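Local coordinates for protein hypothetical methylmalonyl-CoA decarboxylase alpha subunit (PDB 1X0U) that is a putative carboxyl transferase subunit with a crotonase-like fold, assembled as a hexamer, at residues Ala122-Gly136 against Ile164-Ala178. Residues are numbered along the deposited sequence; the frame is centred on the assembly and turned at random.
Sequences ALKVGAPVVGINDSG and IPQITIMAGPAAGGA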
ATOM      1  N   ALA A 122       3.140  24.718  -3.336  1.00 10.67           N
ATOM      2  CA  ALA A 122       4.469  24.136  -3.435  1.00 12.81           C
ATOM      3  C   ALA A 122       4.445  22.690  -2.955  1.00 12.57           C
ATOM      4  O   ALA A 122       5.192  21.849  -3.446  1.00 11.86           O
ATOM      5  CB  ALA A 122       5.473  24.959  -2.613  1.00 10.59           C
ATOM      6  N   LEU A 123       3.578  22.405  -1.993  1.00 14.54           N
ATOM      7  CA  LEU A 123       3.463  21.056  -1.470  1.00 15.77           C
ATOM      8  C   LEU A 123       2.734  20.153  -2.472  1.00 16.25           C
ATOM      9  O   LEU A 123       3.067  18.972  -2.614  1.00 15.12           O
ATOM     10  CB  LEU A 123       2.723  21.074  -0.135  1.00 15.56           C
ATOM     11  CG  LEU A 123       3.017  19.894   0.790  1.00 19.84           C
ATOM     12  CD1 LEU A 123       4.532  19.796   1.044  1.00 18.66           C
ATOM     13  CD2 LEU A 123       2.263  20.083   2.105  1.00 21.70           C
ATOM     14  N   LYS A 124       1.745  20.708  -3.168  1.00 16.85           N
ATOM     15  CA  LYS A 124       0.994  19.926  -4.153  1.00 17.06           C
ATOM     16  C   LYS A 124       1.825  19.559  -5.383  1.00 15.00           C
ATOM     17  O   LYS A 124       1.703  18.451  -5.907  1.00 13.00           O
ATOM     18  CB  LYS A 124      -0.253  20.679  -4.629  1.00 19.11           C
ATOM     19  CG  LYS A 124      -1.389  20.777  -3.628  1.00 23.31           C
ATOM     20  CD  LYS A 124      -2.671  21.244  -4.333  1.00 23.74           C
ATOM     21  CE  LYS A 124      -3.761  21.602  -3.342  1.00 23.28           C
ATOM     22  NZ  LYS A 124      -3.939  20.510  -2.349  1.00 27.11           N
ATOM     23  N   VAL A 125       2.659  20.488  -5.849  1.00 12.02           N
ATOM     24  CA  VAL A 125       3.470  20.236  -7.043  1.00 10.29           C
ATOM     25  C   VAL A 125       4.911  19.784  -6.761  1.00 11.38           C
ATOM     26  O   VAL A 125       5.666  19.474  -7.689  1.00 10.43           O
ATOM     27  CB  VAL A 125       3.517  21.481  -7.960  1.00 11.00           C
ATOM     28  CG1 VAL A 125       2.094  21.866  -8.401  1.00 10.63           C
ATOM     29  CG2 VAL A 125       4.197  22.637  -7.251  1.00  6.09           C
ATOM     30  N   GLY A 126       5.292  19.759  -5.488  1.00  9.96           N
ATOM     31  CA  GLY A 126       6.633  19.335  -5.136  1.00 11.73           C
ATOM     32  C   GLY A 126       7.721  20.329  -5.494  1.00 12.10           C
ATOM     33  O   GLY A 126       8.720  19.972  -6.121  1.00 11.84           O
ATOM     34  N   ALA A 127       7.544  21.587  -5.108  1.00 12.32           N
ATOM     35  CA  ALA A 127       8.570  22.589  -5.396  1.00 11.79           C
ATOM     36  C   ALA A 127       9.074  23.249  -4.121  1.00 11.78           C
ATOM     37  O   ALA A 127       8.331  23.397  -3.153  1.00 12.41           O
ATOM     38  CB  ALA A 127       8.034  23.638  -6.353  1.00 12.54           C
ATOM     39  N   PRO A 128      10.358  23.636  -4.100  1.00 11.71           N
ATOM     40  CA  PRO A 128      10.953  24.286  -2.928  1.00 12.24           C
ATOM     41  C   PRO A 128      10.256  25.615  -2.628  1.00 14.01           C
ATOM     42  O   PRO A 128       9.536  26.155  -3.468  1.00 11.61           O
ATOM     43  CB  PRO A 128      12.406  24.517  -3.348  1.00 12.22           C
ATOM     44  CG  PRO A 128      12.654  23.465  -4.426  1.00 12.06           C
ATOM     45  CD  PRO A 128      11.349  23.464  -5.180  1.00 11.73           C
ATOM     46  N   VAL A 129      10.485  26.138  -1.428  1.00 14.80           N
ATOM     47  CA  VAL A 129       9.920  27.414  -1.025  1.00 15.56           C
ATOM     48  C   VAL A 129      10.956  28.247  -0.282  1.00 15.82           C
ATOM     49  O   VAL A 129      11.545  27.794   0.699  1.00 14.37           O
ATOM     50  CB  VAL A 129       8.709  27.250  -0.083  1.00 16.99           C
ATOM     51  CG1 VAL A 129       9.055  26.295   1.038  1.00 22.43           C
ATOM     52  CG2 VAL A 129       8.326  28.605   0.506  1.00 15.67           C
ATOM     53  N   VAL A 130      11.203  29.460  -0.756  1.00 14.28           N
ATOM     54  CA  VAL A 130      12.136  30.299  -0.040  1.00 15.49           C
ATOM     55  C   VAL A 130      11.351  31.500   0.450  1.00 14.46           C
ATOM     56  O   VAL A 130      10.643  32.165  -0.317  1.00 15.10           O
ATOM     57  CB  VAL A 130      13.365  30.747  -0.907  1.00 16.13           C
ATOM     58  CG1 VAL A 130      13.416  29.982  -2.215  1.00 10.47           C
ATOM     59  CG2 VAL A 130      13.343  32.244  -1.117  1.00 16.45           C
ATOM     60  N   GLY A 131      11.447  31.739   1.751  1.00 14.26           N
ATOM     61  CA  GLY A 131      10.749  32.859   2.344  1.00 13.42           C
ATOM     62  C   GLY A 131      11.700  33.997   2.644  1.00 13.02           C
ATOM     63  O   GLY A 131      12.563  33.877   3.512  1.00 12.71           O
ATOM     64  N   ILE A 132      11.550  35.098   1.916  1.00 13.42           N
ATOM     65  CA  ILE A 132      12.387  36.269   2.123  1.00 11.89           C
ATOM     66  C   ILE A 132      11.689  37.125   3.183  1.00 12.25           C
ATOM     67  O   ILE A 132      10.809  37.949   2.886  1.00 11.29           O
ATOM     68  CB  ILE A 132      12.557  37.055   0.809  1.00 13.06           C
ATOM     69  CG1 ILE A 132      12.907  36.089  -0.331  1.00 13.58           C
ATOM     70  CG2 ILE A 132      13.679  38.078   0.959  1.00 12.07           C
ATOM     71  CD1 ILE A 132      13.042  36.754  -1.684  1.00 14.05           C
ATOM     72  N   ASN A 133      12.087  36.910   4.434  1.00 11.43           N
ATOM     73  CA  ASN A 133      11.509  37.608   5.577  1.00 11.36           C
ATOM     74  C   ASN A 133      11.963  39.053   5.772  1.00 11.85           C
ATOM     75  O   ASN A 133      13.119  39.386   5.544  1.00 13.83           O
ATOM     76  CB  ASN A 133      11.792  36.804   6.847  1.00 12.69           C
ATOM     77  CG  ASN A 133      10.923  35.562   6.955  1.00 15.97           C
ATOM     78  OD1 ASN A 133      10.888  34.722   6.041  1.00 16.03           O
ATOM     79  ND2 ASN A 133      10.211  35.440   8.072  1.00 11.93           N
ATOM     80  N   ASP A 134      11.029  39.897   6.204  1.00 13.13           N
ATOM     81  CA  ASP A 134      11.281  41.315   6.469  1.00 14.22           C
ATOM     82  C   ASP A 134      10.023  41.802   7.178  1.00 15.48           C
ATOM     83  O   ASP A 134       9.262  42.623   6.655  1.00 15.30           O
ATOM     84  CB  ASP A 134      11.482  42.092   5.165  1.00 10.77           C
ATOM     85  CG  ASP A 134      12.222  43.403   5.377  1.00 13.53           C
ATOM     86  OD1 ASP A 134      12.367  43.821   6.554  1.00 10.35           O
ATOM     87  OD2 ASP A 134      12.656  44.016   4.369  1.00 10.11           O
ATOM     88  N   SER A 135       9.809  41.268   8.375  1.00 16.84           N
ATOM     89  CA  SER A 135       8.634  41.584   9.168  1.00 17.54           C
ATOM     90  C   SER A 135       8.983  41.906  10.605  1.00 18.39           C
ATOM     91  O   SER A 135       9.779  41.209  11.218  1.00 18.31           O
ATOM     92  CB  SER A 135       7.671  40.391   9.145  1.00 17.11           C
ATOM     93  OG  SER A 135       6.564  40.591  10.015  1.00 20.43           O
ATOM     94  N   GLY A 136       8.372  42.960  11.143  1.00 17.70           N
ATOM     95  CA  GLY A 136       8.625  43.324  12.523  1.00 18.62           C
ATOM     96  C   GLY A 136       7.952  42.326  13.449  1.00 19.70           C
ATOM     97  O   GLY A 136       8.331  42.185  14.613  1.00 21.96           O
ATOM     98  N   ILE A 164       9.670  19.061   0.952  1.00 11.14           N
ATOM     99  CA  ILE A 164      10.146  20.064   0.007  1.00 11.26           C
ATOM    100  C   ILE A 164      11.139  20.957   0.753  1.00 11.25           C
ATOM    101  O   ILE A 164      10.886  21.378   1.882  1.00  9.64           O
ATOM    102  CB  ILE A 164       8.977  20.926  -0.575  1.00 11.65           C
ATOM    103  CG1 ILE A 164       8.072  21.455   0.545  1.00 11.75           C
ATOM    104  CG2 ILE A 164       8.149  20.089  -1.552  1.00 12.76           C
ATOM    105  CD1 ILE A 164       7.056  22.519   0.070  1.00  9.51           C
ATOM    106  N   PRO A 165      12.293  21.245   0.132  1.00 11.04           N
ATOM    107  CA  PRO A 165      13.312  22.089   0.766  1.00 11.49           C
ATOM    108  C   PRO A 165      12.710  23.432   1.168  1.00 10.89           C
ATOM    109  O   PRO A 165      11.997  24.050   0.384  1.00 12.17           O
ATOM    110  CB  PRO A 165      14.365  22.257  -0.331  1.00 10.82           C
ATOM    111  CG  PRO A 165      14.158  21.062  -1.209  1.00 14.32           C
ATOM    112  CD  PRO A 165      12.659  20.941  -1.259  1.00 10.80           C
ATOM    113  N   GLN A 166      13.010  23.877   2.382  1.00 10.51           N
ATOM    114  CA  GLN A 166      12.510  25.151   2.882  1.00  9.96           C
ATOM    115  C   GLN A 166      13.654  26.040   3.339  1.00 10.99           C
ATOM    116  O   GLN A 166      14.299  25.765   4.360  1.00 11.42           O
ATOM    117  CB  GLN A 166      11.570  24.921   4.060  1.00 11.04           C
ATOM    118  CG  GLN A 166      10.288  24.194   3.716  1.00 10.08           C
ATOM    119  CD  GLN A 166       9.474  23.909   4.952  1.00 11.55           C
ATOM    120  OE1 GLN A 166       9.738  22.942   5.685  1.00 11.98           O
ATOM    121  NE2 GLN A 166       8.497  24.769   5.222  1.00  8.71           N
ATOM    122  N   ILE A 167      13.891  27.112   2.587  1.00 11.21           N
ATOM    123  CA  ILE A 167      14.962  28.062   2.889  1.00 11.12           C
ATOM    124  C   ILE A 167      14.395  29.441   3.246  1.00 11.16           C
ATOM    125  O   ILE A 167      13.504  29.943   2.578  1.00 10.27           O
ATOM    126  CB  ILE A 167      15.900  28.221   1.679  1.00 10.60           C
ATOM    127  CG1 ILE A 167      16.491  26.864   1.300  1.00 11.62           C
ATOM    128  CG2 ILE A 167      17.004  29.194   2.003  1.00 11.08           C
ATOM    129  CD1 ILE A 167      17.208  26.851  -0.046  1.00 13.16           C
ATOM    130  N   THR A 168      14.910  30.051   4.305  1.00 13.26           N
ATOM    131  CA  THR A 168      14.430  31.371   4.688  1.00 14.71           C
ATOM    132  C   THR A 168      15.564  32.385   4.610  1.00 16.01           C
ATOM    133  O   THR A 168      16.675  32.109   5.054  1.00 17.27           O
ATOM    134  CB  THR A 168      13.913  31.418   6.140  1.00 15.18           C
ATOM    135  OG1 THR A 168      15.026  31.414   7.038  1.00 23.06           O
ATOM    136  CG2 THR A 168      13.029  30.240   6.447  1.00 10.76           C
ATOM    137  N   ILE A 169      15.293  33.543   4.022  1.00 15.15           N
ATOM    138  CA  ILE A 169      16.294  34.603   3.986  1.00 13.46           C
ATOM    139  C   ILE A 169      15.761  35.571   5.018  1.00 12.44           C
ATOM    140  O   ILE A 169      14.684  36.150   4.835  1.00 13.25           O
ATOM    141  CB  ILE A 169      16.366  35.332   2.624  1.00 12.48           C
ATOM    142  CG1 ILE A 169      16.853  34.377   1.535  1.00 11.68           C
ATOM    143  CG2 ILE A 169      17.319  36.527   2.716  1.00 11.48           C
ATOM    144  CD1 ILE A 169      16.960  35.045   0.185  1.00 10.94           C
ATOM    145  N   MET A 170      16.471  35.699   6.129  1.00 12.03           N
ATOM    146  CA  MET A 170      16.061  36.626   7.169  1.00 13.23           C
ATOM    147  C   MET A 170      16.648  37.978   6.773  1.00 13.26           C
ATOM    148  O   MET A 170      17.832  38.235   6.986  1.00 14.51           O
ATOM    149  CB  MET A 170      16.605  36.181   8.534  1.00 12.98           C
ATOM    150  CG  MET A 170      16.317  37.164   9.671  1.00 14.61           C
ATOM    151  SD  MET A 170      14.595  37.693   9.676  1.00 17.41           S
ATOM    152  CE  MET A 170      13.786  36.029   9.743  1.00 14.30           C
ATOM    153  N   ALA A 171      15.829  38.828   6.162  1.00 12.93           N
ATOM    154  CA  ALA A 171      16.299  40.141   5.728  1.00 12.53           C
ATOM    155  C   ALA A 171      15.512  41.264   6.398  1.00 12.15           C
ATOM    156  O   ALA A 171      15.181  42.271   5.763  1.00 12.00           O
ATOM    157  CB  ALA A 171      16.199  40.251   4.197  1.00  9.33           C
ATOM    158  N   GLY A 172      15.232  41.088   7.689  1.00 15.76           N
ATOM    159  CA  GLY A 172      14.477  42.081   8.436  1.00 16.79           C
ATOM    160  C   GLY A 172      14.678  41.998   9.940  1.00 17.90           C
ATOM    161  O   GLY A 172      15.544  41.261  10.402  1.00 20.11           O
ATOM    162  N   PRO A 173      13.894  42.755  10.732  1.00 18.07           N
ATOM    163  CA  PRO A 173      13.938  42.814  12.197  1.00 17.74           C
ATOM    164  C   PRO A 173      12.830  41.980  12.843  1.00 18.70           C
ATOM    165  O   PRO A 173      11.868  42.526  13.377  1.00 18.48           O
ATOM    166  CB  PRO A 173      13.746  44.294  12.464  1.00 18.19           C
ATOM    167  CG  PRO A 173      12.691  44.639  11.465  1.00 18.76           C
ATOM    168  CD  PRO A 173      13.074  43.861  10.201  1.00 17.62           C
ATOM    169  N   ALA A 174      12.984  40.663  12.810  1.00 19.11           N
ATOM    170  CA  ALA A 174      11.992  39.756  13.364  1.00 18.82           C
ATOM    171  C   ALA A 174      11.936  39.662  14.890  1.00 20.61           C
ATOM    172  O   ALA A 174      12.959  39.472  15.565  1.00 22.34           O
ATOM    173  CB  ALA A 174      12.192  38.356  12.773  1.00 16.66           C
ATOM    174  N   ALA A 175      10.722  39.782  15.428  1.00 20.03           N
ATOM    175  CA  ALA A 175      10.479  39.679  16.865  1.00 19.69           C
ATOM    176  C   ALA A 175       9.262  38.782  17.074  1.00 18.64           C
ATOM    177  O   ALA A 175       8.416  38.665  16.189  1.00 19.70           O
ATOM    178  CB  ALA A 175      10.223  41.062  17.459  1.00 20.35           C
ATOM    179  N   GLY A 176       9.180  38.149  18.238  1.00 18.57           N
ATOM    180  CA  GLY A 176       8.056  37.280  18.530  1.00 18.54           C
ATOM    181  C   GLY A 176       7.826  36.180  17.508  1.00 19.56           C
ATOM    182  O   GLY A 176       8.774  35.598  16.979  1.00 19.65           O
ATOM    183  N   GLY A 177       6.557  35.914  17.211  1.00 18.26           N
ATOM    184  CA  GLY A 177       6.201  34.872  16.260  1.00 17.64           C
ATOM    185  C   GLY A 177       6.840  34.912  14.880  1.00 16.98           C
ATOM    186  O   GLY A 177       6.840  33.907  14.186  1.00 15.41           O
ATOM    187  N   ALA A 178       7.380  36.060  14.479  1.00 16.46           N
ATOM    188  CA  ALA A 178       8.012  36.208  13.162  1.00 15.79           C
ATOM    189  C   ALA A 178       9.280  35.357  13.089  1.00 17.11           C
ATOM    190  O   ALA A 178       9.835  35.112  12.012  1.00 15.56           O
ATOM    191  CB  ALA A 178       8.363  37.675  12.927  1.00 15.13           C
TER
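With CG1 set between its backbone N and carbonyl carbon (chi1 49°) and the chain then extended, Ile164 reaches across to helix 109-125, where its CD1 lies 3.8 Å from Leu123 CD1 and also meets Ala122 CB; the Leu123 and Ile164 side chains cross at about a right angle. Met170 instead folds back: bent at both chi2 and chi3, it carries its CE to 3.6 Å from Asn133 CB, a reach that suits a flexible, unbranched chain.

Between these ends, strands 129-133 and 166-170 run parallel, 14° apart, zipped by six backbone hydrogen bonds from Val129 N to Pro165 O (3.2 Å) through to Ala171 N to Asn133 O (2.8 Å). Beta-branched residues suit such extended backbone: Ile132 CG2 lies 4.2 Å from Ile169 CB, the two chains side by side on the face that helix 239-252 covers at Ile169. The other face carries Val129, whose CG1 packs at 3.6 Å on Gln166 CG. Gly131, lacking a side chain, adds no bulk beside Thr168.

Beyond the strands, the CA atoms of Asp134 and Gly172 come within 3.8 Å; Gly172, with no side chain, lets the two backbones approach this closely. The buried Asp134 carboxylate is held by salt bridges to Lys39 and Arg45, which would be expected to stabilise its negative charge. With helix 144-160 linking them, the two strands form a beta-alpha-beta crossover in one of the two seven-stranded mixed sheets of a crotonase-like carboxyl transferase chain.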